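Local coordinates for protein 4-hydroxybutyrate coenzyme A transferase (Shewanella oneidensis, PDB 2OAS) that binds coenzyme A and probably transfers it between carboxylic acids such as acetate and 4-hydroxybutyrate, at residues K253-G258 with T292-K297. Sequence-based numbering, arbitrary orientation.
Sequences KRFYPG and TSIIRK
Phe255 and Ile294 make the tight part of this contact, a worked example of how one methyl on one ring can join a loop to a short helix. CG2 of Ile294 sits over the centre of the Phe255 ring, 3.5 Å from its centroid and only 6° off the normal, a CH-pi contact that touches all six ring carbons almost evenly. Phe255 reaches it because its CG lies anti to the backbone N (chi1 177°), a torsion that sets the ring beside its own carbonyl carbon, with one face against the Ile294 methyl. CD1 of Tyr256 covers the opposite face, 3.4 Å above the ring plane and offset toward the rim, so the ring is sandwiched; Met284, from another loop, also packs on Phe255 and Tyr256.

The other side is looser and faces solvent. The extended Lys297 chain passes the ring obliquely, its CD 4.2 Å from Phe255 CD2, while Arg254 brings CB to 3.7 Å from the carbonyl O of Lys297. Polar fastening comes from next door, where Asn298 OD1 accepts hydrogen bonds from the backbone N of both Arg254 and Phe255. With the ring gone, an alanine here would probably open a gap between Ile294 and Tyr256 and cost the loop its main apolar hold on the helix. Away from the coenzyme A pocket, this is a surface CH-pi contact, methyl over aromatic face, joining the loop between helix 237-244 and strand 260-262 to helix 292-295 and the residues just after it in this alpha/beta transferase.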
loop_
_atom_site.group_PDB
_atom_site.type_symbol
_atom_site.label_atom_id
_atom_site.label_comp_id
_atom_site.label_asym_id
_atom_site.label_seq_id
_atom_site.Cartn_x
_atom_site.Cartn_y
_atom_site.Cartn_z
ATOM N N LYS A 253 -17.839 -2.779 17.648
ATOM C CA LYS A 253 -17.650 -2.471 16.233
ATOM C C LYS A 253 -18.674 -1.433 15.787
ATOM O O LYS A 253 -19.723 -1.283 16.412
ATOM C CB LYS A 253 -17.810 -3.731 15.382
ATOM C CG LYS A 253 -16.729 -4.804 15.585
ATOM C CD LYS A 253 -16.651 -5.732 14.357
ATOM C CE LYS A 253 -18.008 -6.364 14.026
ATOM N NZ LYS A 253 -18.029 -7.243 12.820
ATOM N N ARG A 254 -18.371 -0.708 14.716
ATOM C CA ARG A 254 -19.309 0.288 14.205
ATOM C C ARG A 254 -19.864 -0.177 12.864
ATOM O O ARG A 254 -20.928 0.272 12.425
ATOM C CB ARG A 254 -18.640 1.663 14.052
ATOM C CG ARG A 254 -17.984 2.169 15.329
ATOM C CD ARG A 254 -17.825 3.692 15.350
ATOM N NE ARG A 254 -17.045 4.176 16.496
ATOM C CZ ARG A 254 -17.299 3.893 17.774
ATOM N NH1 ARG A 254 -16.522 4.394 18.725
ATOM N NH2 ARG A 254 -18.321 3.110 18.107
ATOM N N PHE A 255 -19.137 -1.082 12.214
ATOM C CA PHE A 255 -19.566 -1.603 10.928
ATOM C C PHE A 255 -20.035 -3.021 11.160
ATOM O O PHE A 255 -19.231 -3.918 11.406
ATOM C CB PHE A 255 -18.418 -1.560 9.930
ATOM C CG PHE A 255 -18.755 -2.137 8.589
ATOM C CD1 PHE A 255 -18.534 -3.485 8.327
ATOM C CD2 PHE A 255 -19.277 -1.333 7.582
ATOM C CE1 PHE A 255 -18.826 -4.024 7.074
ATOM C CE2 PHE A 255 -19.573 -1.858 6.331
ATOM C CZ PHE A 255 -19.348 -3.208 6.075
ATOM N N TYR A 256 -21.351 -3.207 11.084
ATOM C CA TYR A 256 -21.977 -4.501 11.318
ATOM C C TYR A 256 -21.701 -4.975 12.746
ATOM O O TYR A 256 -21.091 -6.022 12.961
ATOM C CB TYR A 256 -21.474 -5.552 10.322
ATOM C CG TYR A 256 -22.209 -5.572 9.002
ATOM C CD1 TYR A 256 -21.993 -4.580 8.044
ATOM C CD2 TYR A 256 -23.106 -6.597 8.703
ATOM C CE1 TYR A 256 -22.649 -4.610 6.814
ATOM C CE2 TYR A 256 -23.768 -6.639 7.482
ATOM C CZ TYR A 256 -23.536 -5.645 6.539
ATOM O OH TYR A 256 -24.190 -5.699 5.324
ATOM N N PRO A 257 -22.140 -4.197 13.746
ATOM C CA PRO A 257 -21.922 -4.579 15.145
ATOM C C PRO A 257 -22.757 -5.795 15.552
ATOM O O PRO A 257 -23.822 -6.045 14.986
ATOM C CB PRO A 257 -22.314 -3.315 15.907
ATOM C CG PRO A 257 -23.367 -2.699 15.029
ATOM C CD PRO A 257 -22.762 -2.861 13.655
ATOM N N GLY A 258 -22.261 -6.551 16.526
ATOM C CA GLY A 258 -22.977 -7.728 16.978
ATOM C C GLY A 258 -22.784 -8.946 16.089
ATOM O O GLY A 258 -23.168 -10.048 16.474
ATOM N N THR A 292 -9.900 -1.072 2.842
ATOM C CA THR A 292 -9.334 -0.250 3.902
ATOM C C THR A 292 -10.303 0.847 4.331
ATOM O O THR A 292 -10.350 1.233 5.498
ATOM C CB THR A 292 -7.985 0.385 3.462
ATOM O OG1 THR A 292 -8.201 1.300 2.372
ATOM C CG2 THR A 292 -7.015 -0.704 3.015
ATOM N N SER A 293 -11.083 1.342 3.385
ATOM C CA SER A 293 -12.049 2.378 3.678
ATOM C C SER A 293 -13.121 1.874 4.654
ATOM O O SER A 293 -13.702 2.651 5.425
ATOM C CB SER A 293 -12.689 2.861 2.372
ATOM O OG SER A 293 -13.828 3.661 2.621
ATOM N N ILE A 294 -13.386 0.571 4.630
ATOM C CA ILE A 294 -14.382 -0.016 5.534
ATOM C C ILE A 294 -13.749 -0.476 6.845
ATOM O O ILE A 294 -14.289 -0.232 7.922
ATOM C CB ILE A 294 -15.092 -1.208 4.876
ATOM C CG1 ILE A 294 -15.979 -0.699 3.750
ATOM C CG2 ILE A 294 -15.913 -1.970 5.902
ATOM C CD1 ILE A 294 -16.633 -1.799 2.978
ATOM N N ILE A 295 -12.598 -1.131 6.739
ATOM C CA ILE A 295 -11.888 -1.634 7.905
ATOM C C ILE A 295 -11.608 -0.551 8.953
ATOM O O ILE A 295 -11.760 -0.782 10.161
ATOM C CB ILE A 295 -10.548 -2.263 7.486
ATOM C CG1 ILE A 295 -10.784 -3.292 6.383
ATOM C CG2 ILE A 295 -9.872 -2.904 8.687
ATOM C CD1 ILE A 295 -9.518 -3.919 5.852
ATOM N N ARG A 296 -11.186 0.623 8.484
ATOM C CA ARG A 296 -10.882 1.772 9.349
ATOM C C ARG A 296 -12.113 2.268 10.119
ATOM O O ARG A 296 -11.975 3.009 11.090
ATOM C CB ARG A 296 -10.327 2.934 8.518
ATOM C CG ARG A 296 -11.394 3.675 7.707
ATOM C CD ARG A 296 -10.810 4.833 6.883
ATOM N NE ARG A 296 -10.050 5.774 7.703
ATOM C CZ ARG A 296 -9.438 6.855 7.230
ATOM N NH1 ARG A 296 -9.499 7.140 5.936
ATOM N NH2 ARG A 296 -8.752 7.643 8.051
ATOM N N LYS A 297 -13.309 1.867 9.689
ATOM C CA LYS A 297 -14.531 2.311 10.371
ATOM C C LYS A 297 -14.659 1.750 11.787
ATOM O O LYS A 297 -15.340 2.332 12.634
ATOM C CB LYS A 297 -15.786 1.954 9.553
ATOM C CG LYS A 297 -15.928 2.732 8.252
ATOM C CD LYS A 297 -17.175 2.343 7.488
ATOM C CE LYS A 297 -17.307 3.158 6.198
ATOM N NZ LYS A 297 -18.542 2.801 5.438
#